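PDB 1UP7: 6-phospho-beta-glucosidase BglT, which hydrolyses cellobiose 6'-phosphate to glucose 6-phosphate and glucose, using NAD(+) and a manganese ion in each subunit. Local coordinates for residues A[31-37]-A[59-65]; A[107-112]-A[386-392]. All blocks are in the same frame, centred on the assembly; numbering follows the deposited sequence.

How the contacts relate
From the N terminus, the chain first closes on itself at contact 1: strand 33-37 runs into helix 41-55 and returns as strand 60-63, a loop of some twenty residues within the dinucleotide-binding half. Only after it has closed does contact 2 open, so the two lie in series, neither nested nor crossed. Contact 2 spans a far longer loop, from the start of helix 109-131 of the N-terminal, NAD-binding part to the end of helix 380-389 of the C-terminal domain, and so ties the two halves together. The centres of the two contacts are about 37 Å apart, on opposite sides of the chain's centre: contact 1 forms one margin of the six-stranded sheet, while contact 2 is buried among helices.

Contact 1 (A[31-37]-A[59-65]); sequences IDEVIFY and FKVLISD
Leu62 O takes the shortest bond between the two strands, from Phe36 N at 2.7 Å, while Ile35 CA sends a weaker C-H toward the same oxygen. Four more backbone bonds, beginning with Lys60 N donating to Asp32 O and ending with Ser64 N donating to Phe36 O, fix the parallel register, with the axes turned by 19°. This is a right-handed beta-alpha-beta crossover of a Rossmann fold: helix 41-55 links strand 33-37 to strand 60-63, outermost in this chain's sheet, and Tyr37, at the C-terminal end of its strand, touches the bound NAD. Beta-branched and aromatic residues suit the face toward helices 15-25 and 41-55, where Val61 CG1 meets the edge of the Phe36 ring 3.7 Å from CE2. On the same face Phe59 CG stands between its backbone N and carbonyl carbon (chi1 44°), which sets the ring against Ile31 and Val34 where strand 33-37 begins; Val34 CG2 sits over one ring face, 4.1 Å from the centroid, and Ile31 CG2 lies alongside. Replacing Phe59 by an alanine would take away the ring face that Val34 CG2 rests on and would probably leave a gap between Ile31, Val34 and Leu23 of helix 15-25. On the other face, Glu33 OE1 rests 3.3 Å from Lys60 CE, whereas Lys60 NZ stays 4.5 Å from OE1, beyond a salt bridge; Glu33 OE2 pairs instead with Arg4.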
ATOM      1  N   ILE A  31      -7.289  -6.604 -41.931  1.00 20.00           N
ATOM      2  CA  ILE A  31      -8.662  -6.636 -41.460  1.00 19.27           C
ATOM      3  C   ILE A  31      -9.483  -7.385 -42.507  1.00 19.34           C
ATOM      4  O   ILE A  31      -9.567  -6.956 -43.653  1.00 19.14           O
ATOM      5  CB  ILE A  31      -9.219  -5.194 -41.237  1.00 19.43           C
ATOM      6  CG1 ILE A  31      -8.472  -4.463 -40.119  1.00 19.47           C
ATOM      7  CG2 ILE A  31     -10.725  -5.219 -40.881  1.00 18.87           C
ATOM      8  CD1 ILE A  31      -8.788  -2.968 -40.074  1.00 18.76           C
ATOM      9  N   ASP A  32     -10.090  -8.505 -42.130  1.00 19.50           N
ATOM     10  CA  ASP A  32     -10.836  -9.278 -43.128  1.00 20.08           C
ATOM     11  C   ASP A  32     -12.289  -8.866 -43.207  1.00 19.85           C
ATOM     12  O   ASP A  32     -12.861  -8.801 -44.289  1.00 19.15           O
ATOM     13  CB  ASP A  32     -10.703 -10.773 -42.893  1.00 20.41           C
ATOM     14  CG  ASP A  32      -9.277 -11.224 -42.972  1.00 22.28           C
ATOM     15  OD1 ASP A  32      -8.793 -11.462 -44.099  1.00 24.72           O
ATOM     16  OD2 ASP A  32      -8.549 -11.334 -41.960  1.00 25.49           O
ATOM     17  N   GLU A  33     -12.884  -8.584 -42.049  1.00 19.94           N
ATOM     18  CA  GLU A  33     -14.266  -8.133 -42.021  1.00 19.90           C
ATOM     19  C   GLU A  33     -14.605  -7.246 -40.827  1.00 19.05           C
ATOM     20  O   GLU A  33     -14.022  -7.354 -39.747  1.00 18.97           O
ATOM     21  CB  GLU A  33     -15.238  -9.305 -42.151  1.00 20.33           C
ATOM     22  CG  GLU A  33     -14.965 -10.457 -41.193  1.00 24.30           C
ATOM     23  CD  GLU A  33     -15.852 -11.675 -41.452  1.00 26.98           C
ATOM     24  OE1 GLU A  33     -15.904 -12.118 -42.614  1.00 27.90           O
ATOM     25  OE2 GLU A  33     -16.499 -12.183 -40.496  1.00 28.60           O
ATOM     26  N   VAL A  34     -15.525  -6.326 -41.074  1.00 18.45           N
ATOM     27  CA  VAL A  34     -16.152  -5.545 -40.028  1.00 18.10           C
ATOM     28  C   VAL A  34     -17.638  -5.889 -40.020  1.00 18.02           C
ATOM     29  O   VAL A  34     -18.323  -5.765 -41.038  1.00 17.55           O
ATOM     30  CB  VAL A  34     -15.881  -4.036 -40.192  1.00 17.58           C
ATOM     31  CG1 VAL A  34     -16.515  -3.263 -39.062  1.00 16.04           C
ATOM     32  CG2 VAL A  34     -14.349  -3.794 -40.207  1.00 18.10           C
ATOM     33  N   ILE A  35     -18.107  -6.382 -38.882  1.00 17.82           N
ATOM     34  CA  ILE A  35     -19.507  -6.748 -38.753  1.00 17.84           C
ATOM     35  C   ILE A  35     -20.238  -5.817 -37.782  1.00 17.57           C
ATOM     36  O   ILE A  35     -19.727  -5.489 -36.699  1.00 17.70           O
ATOM     37  CB  ILE A  35     -19.648  -8.221 -38.368  1.00 17.80           C
ATOM     38  CG1 ILE A  35     -21.120  -8.644 -38.427  1.00 18.01           C
ATOM     39  CG2 ILE A  35     -19.098  -8.441 -36.983  1.00 17.78           C
ATOM     40  CD1 ILE A  35     -21.309 -10.163 -38.635  1.00 22.27           C
ATOM     41  N   PHE A  36     -21.437  -5.418 -38.186  1.00 16.91           N
ATOM     42  CA  PHE A  36     -22.207  -4.397 -37.500  1.00 17.05           C
ATOM     43  C   PHE A  36     -23.457  -4.990 -36.877  1.00 17.27           C
ATOM     44  O   PHE A  36     -24.133  -5.797 -37.511  1.00 17.16           O
ATOM     45  CB  PHE A  36     -22.596  -3.262 -38.483  1.00 16.56           C
ATOM     46  CG  PHE A  36     -21.431  -2.486 -38.998  1.00 16.03           C
ATOM     47  CD1 PHE A  36     -20.925  -1.399 -38.271  1.00 16.65           C
ATOM     48  CD2 PHE A  36     -20.803  -2.852 -40.183  1.00 15.93           C
ATOM     49  CE1 PHE A  36     -19.824  -0.659 -38.735  1.00 17.03           C
ATOM     50  CE2 PHE A  36     -19.686  -2.136 -40.664  1.00 17.01           C
ATOM     51  CZ  PHE A  36     -19.204  -1.015 -39.936  1.00 16.73           C
ATOM     52  N   TYR A  37     -23.738  -4.595 -35.634  1.00 16.95           N
ATOM     53  CA  TYR A  37     -24.973  -4.926 -34.967  1.00 16.83           C
ATOM     54  C   TYR A  37     -25.575  -3.650 -34.373  1.00 17.18           C
ATOM     55  O   TYR A  37     -24.840  -2.797 -33.848  1.00 17.35           O
ATOM     56  CB  TYR A  37     -24.762  -5.989 -33.868  1.00 16.58           C
ATOM     57  CG  TYR A  37     -26.010  -6.136 -33.041  1.00 15.51           C
ATOM     58  CD1 TYR A  37     -27.162  -6.675 -33.606  1.00 14.51           C
ATOM     59  CD2 TYR A  37     -26.082  -5.635 -31.746  1.00 16.16           C
ATOM     60  CE1 TYR A  37     -28.343  -6.774 -32.906  1.00 14.66           C
ATOM     61  CE2 TYR A  37     -27.274  -5.732 -31.010  1.00 16.23           C
ATOM     62  CZ  TYR A  37     -28.403  -6.310 -31.608  1.00 16.47           C
ATOM     63  OH  TYR A  37     -29.605  -6.412 -30.931  1.00 15.50           O
ATOM     64  N   PHE A  59     -12.317  -4.371 -47.273  1.00 19.16           N
ATOM     65  CA  PHE A  59     -12.620  -5.530 -46.437  1.00 18.86           C
ATOM     66  C   PHE A  59     -14.113  -5.818 -46.527  1.00 19.07           C
ATOM     67  O   PHE A  59     -14.878  -4.987 -47.032  1.00 18.97           O
ATOM     68  CB  PHE A  59     -12.179  -5.329 -44.978  1.00 18.54           C
ATOM     69  CG  PHE A  59     -12.510  -3.972 -44.394  1.00 17.01           C
ATOM     70  CD1 PHE A  59     -13.824  -3.609 -44.099  1.00 15.88           C
ATOM     71  CD2 PHE A  59     -11.495  -3.059 -44.107  1.00 16.64           C
ATOM     72  CE1 PHE A  59     -14.121  -2.334 -43.523  1.00 14.90           C
ATOM     73  CE2 PHE A  59     -11.789  -1.794 -43.505  1.00 15.46           C
ATOM     74  CZ  PHE A  59     -13.103  -1.444 -43.225  1.00 13.30           C
ATOM     75  N   LYS A  60     -14.516  -6.997 -46.061  1.00 19.10           N
ATOM     76  CA  LYS A  60     -15.919  -7.391 -46.061  1.00 19.16           C
ATOM     77  C   LYS A  60     -16.690  -6.584 -45.016  1.00 18.61           C
ATOM     78  O   LYS A  60     -16.212  -6.395 -43.898  1.00 18.55           O
ATOM     79  CB  LYS A  60     -16.035  -8.892 -45.817  1.00 19.25           C
ATOM     80  CG  LYS A  60     -15.777  -9.748 -47.042  1.00 21.50           C
ATOM     81  CD  LYS A  60     -15.744 -11.300 -46.728  1.00 25.58           C
ATOM     82  CE  LYS A  60     -16.880 -11.790 -45.761  1.00 26.50           C
ATOM     83  NZ  LYS A  60     -18.162 -12.255 -46.450  1.00 26.61           N
ATOM     84  N   VAL A  61     -17.857  -6.084 -45.401  1.00 18.20           N
ATOM     85  CA  VAL A  61     -18.744  -5.362 -44.493  1.00 18.20           C
ATOM     86  C   VAL A  61     -20.023  -6.176 -44.278  1.00 18.29           C
ATOM     87  O   VAL A  61     -20.734  -6.481 -45.235  1.00 18.17           O
ATOM     88  CB  VAL A  61     -19.122  -3.995 -45.074  1.00 18.03           C
ATOM     89  CG1 VAL A  61     -20.137  -3.281 -44.185  1.00 16.60           C
ATOM     90  CG2 VAL A  61     -17.874  -3.136 -45.339  1.00 18.26           C
ATOM     91  N   LEU A  62     -20.312  -6.521 -43.028  1.00 18.21           N
ATOM     92  CA  LEU A  62     -21.433  -7.399 -42.721  1.00 18.11           C
ATOM     93  C   LEU A  62     -22.375  -6.826 -41.673  1.00 18.12           C
ATOM     94  O   LEU A  62     -21.968  -6.069 -40.804  1.00 17.89           O
ATOM     95  CB  LEU A  62     -20.905  -8.773 -42.271  1.00 18.07           C
ATOM     96  CG  LEU A  62     -19.902  -9.446 -43.216  1.00 19.06           C
ATOM     97  CD1 LEU A  62     -19.159 -10.603 -42.532  1.00 19.19           C
ATOM     98  CD2 LEU A  62     -20.597  -9.889 -44.516  1.00 17.35           C
ATOM     99  N   ILE A  63     -23.644  -7.211 -41.762  1.00 18.01           N
ATOM    100  CA  ILE A  63     -24.593  -6.932 -40.703  1.00 17.89           C
ATOM    101  C   ILE A  63     -24.995  -8.251 -40.038  1.00 17.95           C
ATOM    102  O   ILE A  63     -25.311  -9.214 -40.719  1.00 17.85           O
ATOM    103  CB  ILE A  63     -25.818  -6.153 -41.274  1.00 17.92           C
ATOM    104  CG1 ILE A  63     -25.386  -4.739 -41.746  1.00 17.16           C
ATOM    105  CG2 ILE A  63     -26.927  -6.053 -40.221  1.00 17.33           C
ATOM    106  CD1 ILE A  63     -26.436  -3.978 -42.545  1.00 15.40           C
ATOM    107  N   SER A  64     -24.932  -8.291 -38.711  1.00 17.71           N
ATOM    108  CA  SER A  64     -25.476  -9.391 -37.960  1.00 17.33           C
ATOM    109  C   SER A  64     -26.801  -8.979 -37.319  1.00 17.80           C
ATOM    110  O   SER A  64     -26.904  -7.888 -36.721  1.00 17.49           O
ATOM    111  CB  SER A  64     -24.498  -9.819 -36.901  1.00 16.26           C
ATOM    112  OG  SER A  64     -25.085 -10.768 -36.052  1.00 14.40           O
ATOM    113  N   ASP A  65     -27.796  -9.859 -37.428  1.00 17.75           N
ATOM    114  CA  ASP A  65     -29.094  -9.645 -36.782  1.00 18.05           C
ATOM    115  C   ASP A  65     -29.038  -9.727 -35.267  1.00 17.37           C
ATOM    116  O   ASP A  65     -29.965  -9.287 -34.627  1.00 17.34           O
ATOM    117  CB  ASP A  65     -30.145 -10.644 -37.306  1.00 18.63           C
ATOM    118  CG  ASP A  65     -30.613 -10.330 -38.718  1.00 19.76           C
ATOM    119  OD1 ASP A  65     -30.596  -9.141 -39.096  1.00 20.36           O
ATOM    120  OD2 ASP A  65     -31.025 -11.226 -39.512  1.00 21.38           O
TER

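Contact 2 (A[107-112]-A[386-392]); sequences TGVGGF and ALLSHPL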
ATOM      1  N   THR A 107     -21.662  13.741 -16.832  1.00 20.86           N
ATOM      2  CA  THR A 107     -21.151  14.314 -15.600  1.00 21.00           C
ATOM      3  C   THR A 107     -22.251  14.534 -14.586  1.00 20.35           C
ATOM      4  O   THR A 107     -23.197  15.236 -14.874  1.00 20.93           O
ATOM      5  CB  THR A 107     -20.512  15.689 -15.907  1.00 21.30           C
ATOM      6  OG1 THR A 107     -19.527  15.528 -16.943  1.00 23.75           O
ATOM      7  CG2 THR A 107     -19.743  16.169 -14.685  1.00 19.51           C
ATOM      8  N   GLY A 108     -22.079  14.027 -13.379  1.00 19.59           N
ATOM      9  CA  GLY A 108     -23.015  14.305 -12.307  1.00 18.80           C
ATOM     10  C   GLY A 108     -24.238  13.423 -12.452  1.00 18.55           C
ATOM     11  O   GLY A 108     -24.152  12.284 -12.931  1.00 18.37           O
ATOM     12  N   VAL A 109     -25.386  13.962 -12.076  1.00 18.34           N
ATOM     13  CA  VAL A 109     -26.639  13.184 -11.978  1.00 17.70           C
ATOM     14  C   VAL A 109     -27.011  12.511 -13.309  1.00 17.71           C
ATOM     15  O   VAL A 109     -27.412  11.356 -13.327  1.00 18.12           O
ATOM     16  CB  VAL A 109     -27.810  14.034 -11.417  1.00 17.66           C
ATOM     17  CG1 VAL A 109     -29.188  13.230 -11.410  1.00 16.78           C
ATOM     18  CG2 VAL A 109     -27.483  14.533 -10.013  1.00 16.49           C
ATOM     19  N   GLY A 110     -26.862  13.235 -14.408  1.00 17.57           N
ATOM     20  CA  GLY A 110     -26.986  12.693 -15.742  1.00 17.16           C
ATOM     21  C   GLY A 110     -26.119  11.487 -16.030  1.00 17.48           C
ATOM     22  O   GLY A 110     -26.588  10.516 -16.646  1.00 17.17           O
ATOM     23  N   GLY A 111     -24.864  11.525 -15.579  1.00 17.62           N
ATOM     24  CA  GLY A 111     -23.958  10.396 -15.716  1.00 17.16           C
ATOM     25  C   GLY A 111     -24.428   9.203 -14.890  1.00 17.59           C
ATOM     26  O   GLY A 111     -24.229   8.049 -15.272  1.00 17.73           O
ATOM     27  N   PHE A 112     -25.038   9.487 -13.742  1.00 17.58           N
ATOM     28  CA  PHE A 112     -25.537   8.473 -12.825  1.00 17.13           C
ATOM     29  C   PHE A 112     -26.693   7.685 -13.471  1.00 17.77           C
ATOM     30  O   PHE A 112     -26.710   6.444 -13.436  1.00 17.74           O
ATOM     31  CB  PHE A 112     -26.001   9.156 -11.544  1.00 16.81           C
ATOM     32  CG  PHE A 112     -26.775   8.270 -10.592  1.00 16.65           C
ATOM     33  CD1 PHE A 112     -26.108   7.429  -9.689  1.00 11.48           C
ATOM     34  CD2 PHE A 112     -28.177   8.345 -10.542  1.00 15.17           C
ATOM     35  CE1 PHE A 112     -26.817   6.669  -8.790  1.00 12.58           C
ATOM     36  CE2 PHE A 112     -28.899   7.572  -9.639  1.00 14.95           C
ATOM     37  CZ  PHE A 112     -28.226   6.732  -8.759  1.00 14.41           C
ATOM     38  N   ALA A 386     -25.389   6.658  -3.231  1.00 18.26           N
ATOM     39  CA  ALA A 386     -24.491   7.013  -4.345  1.00 18.50           C
ATOM     40  C   ALA A 386     -24.752   8.433  -4.835  1.00 19.05           C
ATOM     41  O   ALA A 386     -23.824   9.237  -5.014  1.00 19.20           O
ATOM     42  CB  ALA A 386     -24.609   6.043  -5.493  1.00 18.33           C
ATOM     43  N   LEU A 387     -26.028   8.754  -5.009  1.00 19.01           N
ATOM     44  CA  LEU A 387     -26.432  10.041  -5.524  1.00 19.56           C
ATOM     45  C   LEU A 387     -25.967  11.187  -4.617  1.00 19.72           C
ATOM     46  O   LEU A 387     -25.437  12.210  -5.102  1.00 20.21           O
ATOM     47  CB  LEU A 387     -27.940  10.016  -5.715  1.00 18.72           C
ATOM     48  CG  LEU A 387     -28.659  10.936  -6.679  1.00 21.69           C
ATOM     49  CD1 LEU A 387     -28.004  11.078  -8.093  1.00 21.37           C
ATOM     50  CD2 LEU A 387     -30.123  10.461  -6.771  1.00 22.60           C
ATOM     51  N   LEU A 388     -26.122  11.009  -3.299  1.00 19.70           N
ATOM     52  CA  LEU A 388     -25.625  12.002  -2.329  1.00 19.14           C
ATOM     53  C   LEU A 388     -24.122  12.164  -2.293  1.00 19.39           C
ATOM     54  O   LEU A 388     -23.639  13.215  -1.852  1.00 20.35           O
ATOM     55  CB  LEU A 388     -26.064  11.630  -0.931  1.00 19.41           C
ATOM     56  CG  LEU A 388     -27.527  11.790  -0.556  1.00 18.88           C
ATOM     57  CD1 LEU A 388     -27.693  11.177   0.810  1.00 16.73           C
ATOM     58  CD2 LEU A 388     -27.905  13.291  -0.577  1.00 16.24           C
ATOM     59  N   SER A 389     -23.379  11.141  -2.713  1.00 18.90           N
ATOM     60  CA  SER A 389     -21.912  11.193  -2.659  1.00 19.18           C
ATOM     61  C   SER A 389     -21.276  12.011  -3.792  1.00 19.18           C
ATOM     62  O   SER A 389     -20.115  12.393  -3.713  1.00 19.84           O
ATOM     63  CB  SER A 389     -21.302   9.774  -2.657  1.00 19.16           C
ATOM     64  OG  SER A 389     -21.438   9.140  -3.941  1.00 17.44           O
ATOM     65  N   HIS A 390     -22.013  12.258  -4.860  1.00 19.18           N
ATOM     66  CA  HIS A 390     -21.414  12.893  -6.028  1.00 18.82           C
ATOM     67  C   HIS A 390     -21.244  14.384  -5.742  1.00 18.75           C
ATOM     68  O   HIS A 390     -22.215  15.023  -5.306  1.00 18.63           O
ATOM     69  CB  HIS A 390     -22.277  12.719  -7.281  1.00 17.67           C
ATOM     70  CG  HIS A 390     -21.560  13.106  -8.530  1.00 18.44           C
ATOM     71  ND1 HIS A 390     -21.190  14.410  -8.803  1.00 16.72           N
ATOM     72  CD2 HIS A 390     -21.075  12.352  -9.550  1.00 16.92           C
ATOM     73  CE1 HIS A 390     -20.511  14.439  -9.937  1.00 17.77           C
ATOM     74  NE2 HIS A 390     -20.447  13.207 -10.421  1.00 17.73           N
ATOM     75  N   PRO A 391     -20.053  14.948  -6.000  1.00 18.42           N
ATOM     76  CA  PRO A 391     -19.839  16.383  -5.756  1.00 17.97           C
ATOM     77  C   PRO A 391     -20.915  17.249  -6.389  1.00 18.02           C
ATOM     78  O   PRO A 391     -21.135  18.343  -5.918  1.00 17.96           O
ATOM     79  CB  PRO A 391     -18.470  16.666  -6.403  1.00 17.81           C
ATOM     80  CG  PRO A 391     -17.724  15.319  -6.333  1.00 18.01           C
ATOM     81  CD  PRO A 391     -18.824  14.270  -6.505  1.00 17.80           C
ATOM     82  N   LEU A 392     -21.573  16.764  -7.446  1.00 18.05           N
ATOM     83  CA  LEU A 392     -22.589  17.544  -8.165  1.00 17.44           C
ATOM     84  C   LEU A 392     -23.994  16.974  -7.964  1.00 17.67           C
ATOM     85  O   LEU A 392     -24.942  17.384  -8.652  1.00 17.42           O
ATOM     86  CB  LEU A 392     -22.272  17.631  -9.662  1.00 17.87           C
ATOM     87  CG  LEU A 392     -20.965  18.350 -10.076  1.00 19.22           C
ATOM     88  CD1 LEU A 392     -20.615  18.026 -11.538  1.00 17.98           C
ATOM     89  CD2 LEU A 392     -21.089  19.846  -9.896  1.00 18.84           C
TER
HETATM   90  O   HOH W   1     -19.528  12.303 -12.962  1.00 21.43           O
HETATM   91  O   HOH W   2     -25.361  16.729 -11.420  1.00 25.27           O
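Leu387 CD1 presses over one face of the Phe112 ring, 3.9 Å from its centroid and offset toward the rim, the two side chains crossing at about a right angle. Leu387 CG lies anti to the backbone N (chi1 -157°), which brings that methyl to the ring and also to Val109 CG2; the small Ala386 lets its CB approach Phe112 CE1 at 4.0 Å. The closest packing is at Gly108, the N-cap of helix 109-131, whose CA lies over the His390 ring 3.6 Å from the centroid. Glycine suits this place because a CB would crowd Leu392 CB and its phi is positive. The rotation of the His390 ring is fixed by Leu392 N, which bonds ND1 at 2.7 Å in the ring plane. By contrast, the polar edge is joined through water: one bridges Gly108 N and His390 NE2, another Val109 N and Leu392 O. Thr107 touches Leu392 CD1 through CG2 and also packs on the catalytic Tyr243. Thus the start of a Rossmann-domain helix packs, close to the active site, against the end of helix 380-389 of the C-terminal domain. Helix 355-376 borders Phe112 and Ala386, with Tyr367 edge-to-face to His390, and helix 396-409 packs on Val109 and Leu387.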